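Local coordinates for cysteine desulfurase (Stenotrophomonas maltophilia, PDB 6WCI), which probably releases sulfur from L-cysteine, using a pyridoxal 5'-phosphate cofactor, to form L-alanine and load a sulfur carrier, at residues Y90-R94 against P290-E294; S106-S112 against G254-R260; N119-W125 against M266-L270; G133-T139 against E184-V190; C207-R211 against I235-F239. One frame throughout, in Å; residues are numbered along the deposited sequence.

Contact 1 (Y90-R94 against P290-E294); sequences YEGAR and PHKFE
Arg94 and Glu294 meet end-on as a two-bond salt bridge. NH1 of Arg94 reaches OE2 of Glu294 at 2.8 Å, and NH2 of Arg94 reaches OE1 of Glu294 at 3.1 Å. Both oxygens use their syn lone pairs, and the guanidinium and carboxylate planes lie only 17° apart. Pro290 covers one face of the guanidinium, its CG 3.4 Å from NH1 of Arg94; this compact, uncharged ring suits a place against a flat cation.

His291 makes the other direct bond, giving the N-H of NE2 to OE2 of Glu91 over 3.0 Å, with the acceptor close to the imidazole plane. Glu91 in turn positions Arg94 from one helical turn earlier. Its OE1 takes NE of Arg94 at 2.8 Å, while its OE2 also takes NH2, from the face opposite to that used by His291. Arginine fits because NE, NH1 and NH2 can serve two carboxylates in one plane. Its CG lies opposite the backbone N (chi1 -174°), which sends the chain across, and a bend at chi3 (-52°) turns the planar end between the two acids. Tyr90 joins less directly: one water stands 2.8 Å from its OH and donates to OE1 of Glu294 at 2.7 Å.

Strand 108-111 adds a further direct partner to each half of the ion pair: Leu108 O accepts from Arg94 NH1, and Leu110 N donates to Glu294 OE2. The network thus ties helix 81-101 to the loop preceding helix 300-316, with the edge of the large sheet bonded to both, and Tyr90 and Arg94 pack on Leu110.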
# COMPACT_ATOMS: atom_id res chain seq x y z
N TYR B 90 7.36 13.54 -3.57
CA TYR B 90 6.42 12.81 -2.72
C TYR B 90 5.70 13.75 -1.76
O TYR B 90 4.47 13.74 -1.68
CB TYR B 90 7.17 11.72 -1.97
CG TYR B 90 6.36 11.01 -0.90
CD1 TYR B 90 5.34 10.12 -1.25
CD2 TYR B 90 6.65 11.19 0.44
CE1 TYR B 90 4.60 9.46 -0.26
CE2 TYR B 90 5.92 10.54 1.43
CZ TYR B 90 4.91 9.68 1.08
OH TYR B 90 4.20 9.03 2.08
N GLU B 91 6.45 14.57 -1.03
CA GLU B 91 5.81 15.56 -0.18
C GLU B 91 5.08 16.61 -1.01
O GLU B 91 4.09 17.17 -0.55
CB GLU B 91 6.82 16.20 0.76
CG GLU B 91 7.34 15.26 1.85
CD GLU B 91 6.24 14.75 2.80
OE1 GLU B 91 5.19 15.41 2.92
OE2 GLU B 91 6.45 13.68 3.42
N GLY B 92 5.56 16.89 -2.22
CA GLY B 92 4.81 17.76 -3.11
C GLY B 92 3.43 17.20 -3.43
O GLY B 92 2.46 17.95 -3.55
N ALA B 93 3.34 15.88 -3.55
CA ALA B 93 2.06 15.25 -3.87
C ALA B 93 1.09 15.35 -2.70
O ALA B 93 -0.11 15.51 -2.91
CB ALA B 93 2.28 13.78 -4.23
N ARG B 94 1.61 15.25 -1.47
CA ARG B 94 0.77 15.46 -0.30
C ARG B 94 0.22 16.88 -0.27
O ARG B 94 -0.93 17.09 0.14
CB ARG B 94 1.57 15.16 0.98
CG ARG B 94 0.72 15.22 2.26
CD ARG B 94 1.53 15.50 3.53
NE ARG B 94 2.66 14.60 3.67
CZ ARG B 94 2.59 13.39 4.21
NH1 ARG B 94 1.44 12.92 4.67
NH2 ARG B 94 3.69 12.64 4.29
N PRO B 290 1.73 13.94 10.20
CA PRO B 290 1.10 12.69 9.74
C PRO B 290 2.03 11.46 9.71
O PRO B 290 1.52 10.35 9.65
CB PRO B 290 0.66 13.05 8.31
CG PRO B 290 1.72 14.01 7.84
CD PRO B 290 2.08 14.83 9.09
N HIS B 291 3.35 11.67 9.72
CA HIS B 291 4.28 10.54 9.58
C HIS B 291 4.14 9.53 10.71
O HIS B 291 4.47 8.36 10.51
CB HIS B 291 5.72 11.05 9.51
CG HIS B 291 6.01 11.83 8.27
ND1 HIS B 291 6.00 13.21 8.23
CD2 HIS B 291 6.27 11.42 7.01
CE1 HIS B 291 6.27 13.61 7.01
NE2 HIS B 291 6.43 12.55 6.24
N LYS B 292 3.66 9.96 11.87
CA LYS B 292 3.24 9.10 12.97
C LYS B 292 2.44 7.89 12.48
O LYS B 292 2.54 6.80 13.06
CB LYS B 292 2.42 9.92 13.96
CG LYS B 292 1.90 9.19 15.19
CD LYS B 292 1.10 10.17 16.05
CE LYS B 292 0.47 9.49 17.25
NZ LYS B 292 -0.26 10.49 18.07
N PHE B 293 1.65 8.07 11.42
CA PHE B 293 0.74 7.04 10.93
C PHE B 293 1.16 6.47 9.58
O PHE B 293 0.39 5.72 8.97
CB PHE B 293 -0.70 7.57 10.88
CG PHE B 293 -1.24 7.99 12.22
CD1 PHE B 293 -1.59 7.03 13.17
CD2 PHE B 293 -1.37 9.33 12.55
CE1 PHE B 293 -2.08 7.42 14.44
CE2 PHE B 293 -1.85 9.73 13.80
CZ PHE B 293 -2.21 8.76 14.75
N GLU B 294 2.38 6.77 9.11
CA GLU B 294 2.93 6.28 7.85
C GLU B 294 4.22 5.51 8.15
O GLU B 294 5.31 6.08 8.16
CB GLU B 294 3.18 7.46 6.86
CG GLU B 294 1.90 8.21 6.45
CD GLU B 294 2.16 9.64 5.98
OE1 GLU B 294 3.35 10.05 5.94
OE2 GLU B 294 1.19 10.36 5.66
O HOH W 1 5.38 8.91 4.61

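Contact 2 (S106-S112 against G254-R260); sequences SDLVLCS and GALWARR
Asp107 reaches over the end of the strand pair toward Trp257, Ala258 and Arg260. Its CB sits 3.5 Å from the carbonyl O of Ala258 and a little farther from NE1 of Trp257. Beyond CG, which stands beside the backbone N (chi1 -54°), the two oxygens part company. OD1 lies 3.1 Å from CD of Arg260 and makes a weak salt bridge of 3.3 Å with NH1 of the same arginine, the two side chains crossing at about a right angle. OD2 accepts from two waters: one takes the N-H of Trp257 NE1 in the indole plane, and the other is weakly bonded to the backbone N of Arg260. A short acid suits this place, where a cation, an indole N-H and the start of helix 260-265 converge.

Strands 108-111 and 254-258 run antiparallel here, at one end of the seven-stranded sheet of the large domain of fold-type I pyridoxal-phosphate enzymes. In this sheet 254-258 runs against both of its neighbours. Val109 and Leu256 form a hydrogen-bonded pair, Val109 N to Leu256 O at 2.8 Å and Leu256 N to Val109 O at 2.7 Å.

Leu108, Leu110, Ala255 and Trp257 share one face, where helix 81-101 packs on Leu108 and Leu110. There CD1 of Leu108 fits between CB of Ala255 and CB of Trp257, 3.9 Å from each, the short alanine side chain being consistent with so close an approach of the leucine to the sheet. On the other face, Val109 and Leu256 meet CB to CB, and Leu256 and Cys111 pack against helix 114-126.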
# COMPACT_ATOMS: atom_id res chain seq x y z
N SER B 106 -0.41 18.73 6.78
CA SER B 106 0.00 18.16 8.06
C SER B 106 -1.07 17.26 8.68
O SER B 106 -0.74 16.41 9.52
CB SER B 106 0.36 19.28 9.03
OG SER B 106 1.33 18.87 9.96
N ASP B 107 -2.33 17.44 8.30
CA ASP B 107 -3.43 16.64 8.82
C ASP B 107 -3.89 15.57 7.85
O ASP B 107 -4.98 15.01 8.02
CB ASP B 107 -4.62 17.54 9.18
CG ASP B 107 -4.25 18.67 10.12
OD1 ASP B 107 -3.23 18.55 10.85
OD2 ASP B 107 -4.98 19.69 10.13
N LEU B 108 -3.09 15.27 6.83
CA LEU B 108 -3.48 14.34 5.77
C LEU B 108 -2.53 13.15 5.80
O LEU B 108 -1.33 13.28 5.49
CB LEU B 108 -3.45 15.03 4.41
CG LEU B 108 -4.09 14.32 3.22
CD1 LEU B 108 -5.59 14.13 3.45
CD2 LEU B 108 -3.82 15.12 1.96
N VAL B 109 -3.06 11.99 6.17
CA VAL B 109 -2.28 10.76 6.24
C VAL B 109 -2.44 10.00 4.93
O VAL B 109 -3.56 9.72 4.51
CB VAL B 109 -2.75 9.90 7.43
CG1 VAL B 109 -1.93 8.62 7.52
CG2 VAL B 109 -2.67 10.70 8.74
N LEU B 110 -1.31 9.68 4.29
CA LEU B 110 -1.31 8.95 3.03
C LEU B 110 -1.26 7.45 3.31
O LEU B 110 -0.47 7.00 4.15
CB LEU B 110 -0.11 9.38 2.17
CG LEU B 110 0.03 10.89 1.90
CD1 LEU B 110 1.30 11.22 1.14
CD2 LEU B 110 -1.19 11.41 1.13
N CYS B 111 -2.09 6.68 2.61
CA CYS B 111 -2.17 5.24 2.83
C CYS B 111 -2.63 4.57 1.53
O CYS B 111 -2.73 5.21 0.48
CB CYS B 111 -3.10 4.94 4.01
SG CYS B 111 -4.74 5.66 3.81
N SER B 112 -2.89 3.26 1.59
CA SER B 112 -3.04 2.45 0.38
C SER B 112 -4.46 2.46 -0.19
O SER B 112 -4.70 1.76 -1.18
CB SER B 112 -2.62 1.01 0.66
OG SER B 112 -3.43 0.44 1.68
N GLY B 254 -4.34 6.59 -1.54
CA GLY B 254 -5.51 7.05 -0.81
C GLY B 254 -5.06 7.88 0.38
O GLY B 254 -3.88 8.10 0.60
N ALA B 255 -6.04 8.37 1.13
CA ALA B 255 -5.64 9.24 2.22
C ALA B 255 -6.71 9.27 3.30
O ALA B 255 -7.89 9.02 3.04
CB ALA B 255 -5.35 10.66 1.73
N LEU B 256 -6.27 9.58 4.52
CA LEU B 256 -7.17 9.86 5.64
C LEU B 256 -6.91 11.28 6.12
O LEU B 256 -5.79 11.61 6.52
CB LEU B 256 -6.97 8.87 6.79
CG LEU B 256 -7.76 9.14 8.06
CD1 LEU B 256 -9.25 8.84 7.85
CD2 LEU B 256 -7.21 8.40 9.31
N TRP B 257 -7.93 12.13 6.06
CA TRP B 257 -7.90 13.43 6.72
C TRP B 257 -8.56 13.30 8.09
O TRP B 257 -9.52 12.54 8.26
CB TRP B 257 -8.63 14.51 5.92
CG TRP B 257 -8.69 15.81 6.70
CD1 TRP B 257 -7.74 16.80 6.71
CD2 TRP B 257 -9.70 16.22 7.63
NE1 TRP B 257 -8.11 17.81 7.57
CE2 TRP B 257 -9.32 17.48 8.14
CE3 TRP B 257 -10.90 15.65 8.08
CZ2 TRP B 257 -10.08 18.17 9.09
CZ3 TRP B 257 -11.67 16.35 9.01
CH2 TRP B 257 -11.25 17.60 9.50
N ALA B 258 -8.06 14.05 9.06
CA ALA B 258 -8.64 14.05 10.40
C ALA B 258 -8.39 15.40 11.05
O ALA B 258 -7.42 16.09 10.73
CB ALA B 258 -8.05 12.93 11.27
N ARG B 259 -9.27 15.76 11.98
CA ARG B 259 -8.99 16.89 12.84
C ARG B 259 -7.67 16.67 13.57
O ARG B 259 -7.33 15.55 13.95
CB ARG B 259 -10.12 17.09 13.84
CG ARG B 259 -11.48 17.24 13.16
CD ARG B 259 -12.57 17.26 14.17
NE ARG B 259 -12.32 18.27 15.19
CZ ARG B 259 -12.77 19.52 15.12
NH1 ARG B 259 -13.48 19.90 14.07
NH2 ARG B 259 -12.51 20.38 16.10
N ARG B 260 -6.91 17.76 13.76
CA ARG B 260 -5.59 17.66 14.37
C ARG B 260 -5.66 17.08 15.78
O ARG B 260 -4.78 16.31 16.18
CB ARG B 260 -4.92 19.03 14.40
CG ARG B 260 -3.48 19.01 14.95
CD ARG B 260 -2.58 18.40 13.91
NE ARG B 260 -1.26 18.02 14.39
CZ ARG B 260 -0.36 17.42 13.63
NH1 ARG B 260 -0.66 17.15 12.36
NH2 ARG B 260 0.82 17.09 14.13
O HOH W 2 -6.71 20.36 8.07
O HOH W 3 -7.27 19.49 11.73

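Contact 3 (N119-W125 against M266-L270); sequences NLVAYSW and MPPFL
Stacking leads the contact: the rings of Tyr123 and Phe269 form an offset pair, centroids 4.7 Å apart and planes inclined at 28°. The CE1-CZ edge of the Phe269 ring lies over the CG end of the tyrosine ring, offset toward its rim, with CE1 of Phe269 3.3 Å from CG of Tyr123. CB of Tyr123 makes a CH-pi contact over the face of the phenylalanine. Phe269 reaches the helix because its CG is turned opposite the backbone N (chi1 -177°).

Helix 114-126 and this loop also belong to the dimer interface. Tyr123 OH bonds to Phe269 O of the second subunit, the reciprocal bond returns, and the same hydroxyl has Arg156 of its own chain as a partner. Tyrosine suits the place because its ring stacks within the chain while its hydroxyl can also bond across the interface.

Among aliphatic contacts, CD1 of Leu120 lies against CB of Phe269 at 3.5 Å. The flexible Met266 bends at chi3 to lay CE 3.6 Å from CB of Ser124, while its CG approaches the edge of the Trp125 indole.

A single direct hydrogen bond links the segments, Ser124 OG to Pro267 O, 2.9 Å long and tilted from the carbonyl plane. Serine is small enough to sit under the loop and still donate.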
# COMPACT_ATOMS: atom_id res chain seq x y z
N ASN B 119 -9.75 1.69 8.48
CA ASN B 119 -9.24 0.76 9.49
C ASN B 119 -8.31 1.46 10.48
O ASN B 119 -8.25 1.08 11.66
CB ASN B 119 -8.50 -0.39 8.80
CG ASN B 119 -9.44 -1.49 8.34
OD1 ASN B 119 -9.76 -2.41 9.11
ND2 ASN B 119 -9.87 -1.42 7.08
N LEU B 120 -7.56 2.47 10.02
CA LEU B 120 -6.75 3.25 10.94
C LEU B 120 -7.63 3.93 11.99
O LEU B 120 -7.29 3.95 13.18
CB LEU B 120 -5.93 4.29 10.17
CG LEU B 120 -5.15 5.36 10.95
CD1 LEU B 120 -4.34 4.76 12.08
CD2 LEU B 120 -4.21 6.12 10.01
N VAL B 121 -8.75 4.51 11.56
CA VAL B 121 -9.72 5.04 12.52
C VAL B 121 -10.20 3.94 13.46
O VAL B 121 -10.25 4.12 14.68
CB VAL B 121 -10.91 5.70 11.78
CG1 VAL B 121 -11.86 6.34 12.79
CG2 VAL B 121 -10.40 6.73 10.77
N ALA B 122 -10.56 2.78 12.90
CA ALA B 122 -11.10 1.70 13.72
C ALA B 122 -10.11 1.25 14.77
O ALA B 122 -10.47 1.06 15.94
CB ALA B 122 -11.50 0.52 12.83
N TYR B 123 -8.84 1.07 14.39
CA TYR B 123 -7.85 0.52 15.31
C TYR B 123 -7.30 1.55 16.28
O TYR B 123 -7.04 1.23 17.44
CB TYR B 123 -6.71 -0.12 14.53
CG TYR B 123 -6.93 -1.57 14.13
CD1 TYR B 123 -7.63 -1.90 12.98
CD2 TYR B 123 -6.41 -2.60 14.91
CE1 TYR B 123 -7.82 -3.23 12.61
CE2 TYR B 123 -6.60 -3.93 14.56
CZ TYR B 123 -7.30 -4.24 13.40
OH TYR B 123 -7.48 -5.57 13.05
N SER B 124 -7.09 2.79 15.83
CA SER B 124 -6.41 3.76 16.69
C SER B 124 -7.33 4.78 17.34
O SER B 124 -6.94 5.39 18.35
CB SER B 124 -5.30 4.49 15.91
OG SER B 124 -4.19 3.64 15.71
N TRP B 125 -8.55 4.98 16.82
CA TRP B 125 -9.53 5.80 17.53
C TRP B 125 -10.51 4.95 18.33
O TRP B 125 -10.59 5.10 19.56
CB TRP B 125 -10.32 6.70 16.56
CG TRP B 125 -11.39 7.44 17.30
CD1 TRP B 125 -12.69 7.05 17.49
CD2 TRP B 125 -11.24 8.68 17.99
NE1 TRP B 125 -13.35 7.98 18.25
CE2 TRP B 125 -12.49 9.00 18.56
CE3 TRP B 125 -10.17 9.57 18.16
CZ2 TRP B 125 -12.70 10.15 19.30
CZ3 TRP B 125 -10.38 10.72 18.91
CH2 TRP B 125 -11.64 11.00 19.46
N MET B 266 -4.53 10.03 19.12
CA MET B 266 -4.59 8.63 18.72
C MET B 266 -3.22 7.96 18.86
O MET B 266 -2.20 8.54 18.46
CB MET B 266 -5.04 8.51 17.26
CG MET B 266 -6.55 8.71 17.04
SD MET B 266 -6.95 9.05 15.31
CE MET B 266 -6.32 7.62 14.47
N PRO B 267 -3.17 6.73 19.36
CA PRO B 267 -1.89 6.00 19.41
C PRO B 267 -1.49 5.53 18.02
O PRO B 267 -2.34 5.41 17.13
CB PRO B 267 -2.21 4.81 20.32
CG PRO B 267 -3.68 4.59 20.10
CD PRO B 267 -4.26 5.96 19.97
N PRO B 268 -0.21 5.28 17.79
CA PRO B 268 0.21 4.79 16.48
C PRO B 268 -0.46 3.46 16.16
O PRO B 268 -0.88 2.72 17.05
CB PRO B 268 1.73 4.63 16.61
CG PRO B 268 2.05 4.77 18.05
CD PRO B 268 0.93 5.53 18.69
N PHE B 269 -0.61 3.20 14.86
CA PHE B 269 -1.21 1.97 14.38
C PHE B 269 -0.11 1.02 13.91
O PHE B 269 0.32 0.14 14.65
CB PHE B 269 -2.22 2.26 13.26
CG PHE B 269 -2.94 1.05 12.76
CD1 PHE B 269 -3.16 -0.03 13.60
CD2 PHE B 269 -3.39 0.97 11.45
CE1 PHE B 269 -3.81 -1.16 13.14
CE2 PHE B 269 -4.04 -0.15 10.99
CZ PHE B 269 -4.25 -1.22 11.83
N LEU B 270 0.37 1.19 12.68
CA LEU B 270 1.51 0.40 12.24
C LEU B 270 2.79 0.99 12.82
O LEU B 270 2.97 2.21 12.87
CB LEU B 270 1.59 0.34 10.72
CG LEU B 270 0.84 -0.81 10.00
CD1 LEU B 270 -0.57 -0.94 10.48
CD2 LEU B 270 0.88 -0.66 8.48

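Contact 4 (G133-T139 against E184-V190); sequences GDVILIT and EVKLLAV
Backbone hydrogen bonds knit Val135, Leu137 and Thr139 to Glu184, Lys186, Leu187 and Ala189 in a parallel ladder. Val135 N reaches Glu184 O at 2.9 Å, and Val135 O takes Lys186 N. Leu137 then bonds strand 185-191 through both its N and its O, the N to Leu187 O at 2.8 Å and the O to Ala189 N at 2.7 Å. Val135 pairs with Val185 but Ile136 with Leu187, so Lys186 is the extra residue of a beta bulge, marked by its psi of -15°.

Apolar contacts fill both faces. On one, CB of Leu137 rests 3.8 Å from CG1 of Val185, and CG of Leu137 lies 3.9 Å from CD1 of Leu188, these leucines running side by side; helix 174-180 covers Leu137. On the other, Ile136 CG2 touches Leu187 CD2 and Ile138 CG2 meets Ala189 CB, beneath helix 148-157. Beta-branched valine and isoleucine suit such strands, and alanine lets Trp150 of that helix come close.

Charges stay at the end: Asp134 OD1 and Lys186 NZ are 4.9 Å apart, Asp134 OD2 bonding Lys131 N and Lys186 NZ bonding Pro183 O. The chemistry is that of a core pair in an alpha/beta sheet: this ladder meets the backbone polarity of Val135 and Leu137, strand 160-164 that of Ile136 and Ile138, and hydrocarbon faces the helices.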
# COMPACT_ATOMS: atom_id res chain seq x y z
N GLY B 133 -21.76 -1.40 25.65
CA GLY B 133 -22.80 -0.42 25.82
C GLY B 133 -22.76 0.71 24.81
O GLY B 133 -23.81 1.27 24.49
N ASP B 134 -21.58 1.05 24.31
CA ASP B 134 -21.48 2.08 23.29
C ASP B 134 -22.06 1.58 21.97
O ASP B 134 -22.05 0.38 21.67
CB ASP B 134 -20.02 2.50 23.07
CG ASP B 134 -19.38 3.12 24.31
OD1 ASP B 134 -20.08 3.75 25.12
OD2 ASP B 134 -18.14 3.00 24.44
N VAL B 135 -22.54 2.51 21.16
CA VAL B 135 -23.18 2.18 19.90
C VAL B 135 -22.40 2.83 18.78
O VAL B 135 -22.04 4.01 18.87
CB VAL B 135 -24.65 2.64 19.90
CG1 VAL B 135 -25.27 2.47 18.50
CG2 VAL B 135 -25.41 1.86 20.94
N ILE B 136 -22.12 2.05 17.74
CA ILE B 136 -21.60 2.54 16.47
C ILE B 136 -22.76 2.57 15.49
O ILE B 136 -23.42 1.55 15.26
CB ILE B 136 -20.46 1.66 15.94
CG1 ILE B 136 -19.32 1.54 16.97
CG2 ILE B 136 -19.94 2.19 14.59
CD1 ILE B 136 -18.28 0.52 16.59
N LEU B 137 -23.03 3.73 14.92
CA LEU B 137 -24.16 3.90 14.01
C LEU B 137 -23.61 3.91 12.59
O LEU B 137 -22.72 4.70 12.27
CB LEU B 137 -24.92 5.18 14.34
CG LEU B 137 -26.24 5.42 13.58
CD1 LEU B 137 -27.23 4.32 13.90
CD2 LEU B 137 -26.82 6.78 13.92
N ILE B 138 -24.12 3.01 11.75
CA ILE B 138 -23.64 2.80 10.38
C ILE B 138 -24.85 2.86 9.45
O ILE B 138 -25.86 2.21 9.73
CB ILE B 138 -22.94 1.44 10.22
CG1 ILE B 138 -21.90 1.23 11.34
CG2 ILE B 138 -22.34 1.29 8.81
CD1 ILE B 138 -21.25 -0.14 11.30
N THR B 139 -24.74 3.59 8.34
CA THR B 139 -25.90 3.70 7.46
C THR B 139 -26.08 2.44 6.62
O THR B 139 -25.13 1.72 6.32
CB THR B 139 -25.80 4.90 6.51
OG1 THR B 139 -25.23 4.49 5.27
CG2 THR B 139 -24.97 6.01 7.11
N GLU B 184 -25.97 7.08 23.74
CA GLU B 184 -25.05 5.94 23.75
C GLU B 184 -24.29 5.78 22.45
O GLU B 184 -23.33 4.99 22.40
CB GLU B 184 -25.81 4.66 24.08
CG GLU B 184 -26.96 4.35 23.16
CD GLU B 184 -28.28 4.92 23.65
OE1 GLU B 184 -28.28 5.72 24.62
OE2 GLU B 184 -29.32 4.57 23.06
N VAL B 185 -24.67 6.51 21.40
CA VAL B 185 -23.96 6.45 20.13
C VAL B 185 -22.70 7.30 20.24
O VAL B 185 -22.77 8.49 20.57
CB VAL B 185 -24.85 6.95 18.98
CG1 VAL B 185 -24.12 6.79 17.69
CG2 VAL B 185 -26.18 6.19 18.96
N LYS B 186 -21.55 6.69 19.93
CA LYS B 186 -20.29 7.41 19.98
C LYS B 186 -19.66 7.65 18.62
O LYS B 186 -18.74 8.48 18.52
CB LYS B 186 -19.30 6.66 20.89
CG LYS B 186 -19.83 6.34 22.28
CD LYS B 186 -20.21 7.61 23.02
CE LYS B 186 -20.75 7.30 24.41
NZ LYS B 186 -21.40 8.49 25.04
N LEU B 187 -20.12 6.96 17.57
CA LEU B 187 -19.51 7.08 16.25
C LEU B 187 -20.54 6.80 15.16
O LEU B 187 -21.41 5.94 15.32
CB LEU B 187 -18.31 6.11 16.09
CG LEU B 187 -17.41 6.29 14.86
CD1 LEU B 187 -15.92 6.02 15.18
CD2 LEU B 187 -17.85 5.44 13.65
N LEU B 188 -20.43 7.54 14.06
CA LEU B 188 -21.33 7.41 12.91
C LEU B 188 -20.51 7.20 11.65
O LEU B 188 -19.65 8.04 11.32
CB LEU B 188 -22.21 8.65 12.75
CG LEU B 188 -22.99 8.79 11.44
CD1 LEU B 188 -24.04 7.70 11.29
CD2 LEU B 188 -23.62 10.16 11.36
N ALA B 189 -20.75 6.09 10.96
CA ALA B 189 -20.09 5.78 9.69
C ALA B 189 -21.08 6.09 8.57
O ALA B 189 -22.05 5.37 8.37
CB ALA B 189 -19.63 4.32 9.63
N VAL B 190 -20.81 7.16 7.83
CA VAL B 190 -21.74 7.67 6.82
C VAL B 190 -20.97 7.96 5.54
O VAL B 190 -19.94 8.64 5.57
CB VAL B 190 -22.49 8.91 7.33
CG1 VAL B 190 -21.51 9.96 7.88
CG2 VAL B 190 -23.36 9.50 6.22

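Contact 5 (C207-R211 against I235-F239); sequences CREAR and IGCDF
Cys207 opens the contact from helix 203-212, laying its SG 3.5 Å from CB of Cys237. The two sulfurs do not bond: SG of Cys237 points elsewhere, leaving the atoms 5.1 Å apart. The same SG grazes CG2 of Ile235, and CB of Cys207 stands 3.6 Å from Gly236 O. A small thiol suits this tight approach, the helix passing close to the backbone where helix 232-235 ends. Gly236 has a positive phi (79°) there, at which a CB would jam against the preceding carbonyl O.

One turn on, Arg211 carries the polar part. Its chain runs out with CG opposite the backbone N and bends at chi3 (-49°), bringing the guanidinium edge against the loop. NH2 of Arg211 gives a nearly straight bond of 2.7 Å to Gly236 O, approaching from above the carbonyl plane. NH1 of Arg211 meets OD1 of Asp238 at 3.1 Å on the syn side, and NH2 adds a weak second bond to that oxygen; the two flat groups are 61° apart.

Asp238 is itself held elsewhere, its OD2 by Thr217 N and its OD1 by His262, so helix 203-212 is joined to the loop entering strand 239-243 of the alpha/beta large domain's seven-stranded sheet. The contact pairs a long, surface-reaching arginine with a buried acid, whose negative charge several donors would stabilise.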
# COMPACT_ATOMS: atom_id res chain seq x y z
N CYS B 207 -22.97 16.01 9.95
CA CYS B 207 -21.85 16.15 10.87
C CYS B 207 -22.07 17.25 11.88
O CYS B 207 -21.61 17.14 13.02
CB CYS B 207 -20.56 16.40 10.09
SG CYS B 207 -20.04 14.96 9.18
N ARG B 208 -22.76 18.32 11.50
CA ARG B 208 -23.08 19.36 12.47
C ARG B 208 -24.00 18.81 13.56
O ARG B 208 -23.84 19.13 14.74
CB ARG B 208 -23.73 20.56 11.79
CG ARG B 208 -24.25 21.61 12.76
CD ARG B 208 -25.21 22.58 12.11
NE ARG B 208 -26.38 21.90 11.56
CZ ARG B 208 -26.69 21.86 10.27
NH1 ARG B 208 -25.91 22.48 9.38
NH2 ARG B 208 -27.78 21.22 9.85
N GLU B 209 -24.98 17.99 13.17
CA GLU B 209 -25.90 17.43 14.15
C GLU B 209 -25.21 16.34 14.97
O GLU B 209 -25.47 16.20 16.17
CB GLU B 209 -27.14 16.89 13.46
CG GLU B 209 -28.22 16.39 14.39
CD GLU B 209 -28.76 17.47 15.31
OE1 GLU B 209 -28.96 18.61 14.85
OE2 GLU B 209 -28.97 17.16 16.51
N ALA B 210 -24.32 15.58 14.35
CA ALA B 210 -23.57 14.59 15.10
C ALA B 210 -22.68 15.26 16.15
O ALA B 210 -22.69 14.89 17.32
CB ALA B 210 -22.73 13.72 14.16
N ARG B 211 -21.94 16.29 15.73
CA ARG B 211 -21.07 17.00 16.67
C ARG B 211 -21.86 17.61 17.82
O ARG B 211 -21.34 17.72 18.94
CB ARG B 211 -20.27 18.10 15.94
CG ARG B 211 -19.17 18.72 16.80
CD ARG B 211 -18.18 19.53 15.96
NE ARG B 211 -17.73 18.77 14.80
CZ ARG B 211 -16.79 17.83 14.85
NH1 ARG B 211 -16.20 17.53 16.00
NH2 ARG B 211 -16.44 17.18 13.74
N ILE B 235 -16.84 20.54 5.76
CA ILE B 235 -17.83 19.53 6.11
C ILE B 235 -18.02 19.49 7.62
O ILE B 235 -19.14 19.31 8.11
CB ILE B 235 -17.43 18.15 5.55
CG1 ILE B 235 -17.35 18.20 4.02
CG2 ILE B 235 -18.43 17.09 5.97
CD1 ILE B 235 -17.09 16.84 3.39
N GLY B 236 -16.95 19.68 8.39
CA GLY B 236 -17.05 19.62 9.83
C GLY B 236 -17.09 18.21 10.38
O GLY B 236 -17.65 17.99 11.46
N CYS B 237 -16.53 17.25 9.66
CA CYS B 237 -16.46 15.88 10.13
C CYS B 237 -15.18 15.68 10.95
O CYS B 237 -14.31 16.55 10.98
CB CYS B 237 -16.50 14.90 8.95
SG CYS B 237 -15.18 15.13 7.70
N ASP B 238 -15.09 14.54 11.64
CA ASP B 238 -13.88 14.21 12.38
C ASP B 238 -12.83 13.47 11.55
O ASP B 238 -11.63 13.58 11.83
CB ASP B 238 -14.22 13.36 13.60
CG ASP B 238 -15.15 14.08 14.56
OD1 ASP B 238 -14.66 14.97 15.29
OD2 ASP B 238 -16.37 13.78 14.53
N PHE B 239 -13.26 12.71 10.54
CA PHE B 239 -12.39 11.88 9.72
C PHE B 239 -13.00 11.76 8.33
O PHE B 239 -14.19 11.50 8.23
CB PHE B 239 -12.25 10.45 10.26
CG PHE B 239 -11.66 10.35 11.63
CD1 PHE B 239 -10.28 10.27 11.81
CD2 PHE B 239 -12.48 10.29 12.74
CE1 PHE B 239 -9.74 10.16 13.09
CE2 PHE B 239 -11.95 10.17 14.01
CZ PHE B 239 -10.57 10.11 14.19
O HOH W 4 -19.22 15.51 13.04

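Contacts 1 and 2 are the most intimate pair, centres about 8 Å apart: Arg94 NH1 to Leu108 O and Glu294 OE2 to Leu110 N, both 2.9 Å, join them. Contact 3 lies about 12 Å from contact 2 and packs on it through Leu120, Val121 and Leu256. Phe239 of contact 5 touches Val121, Trp125 and Met266 of contact 3, and Arg259 of contact 2 bonds Asp238. Contacts 2 and 4 belong to the same sheet, with centres about 22 Å apart and strands 239-243 and 216-220 between. The lysine carrying pyridoxal phosphate, Lys246, lies in the connection between strands 239-243 and 254-258, thus linking the segments of contacts 5 and 2 along the chain.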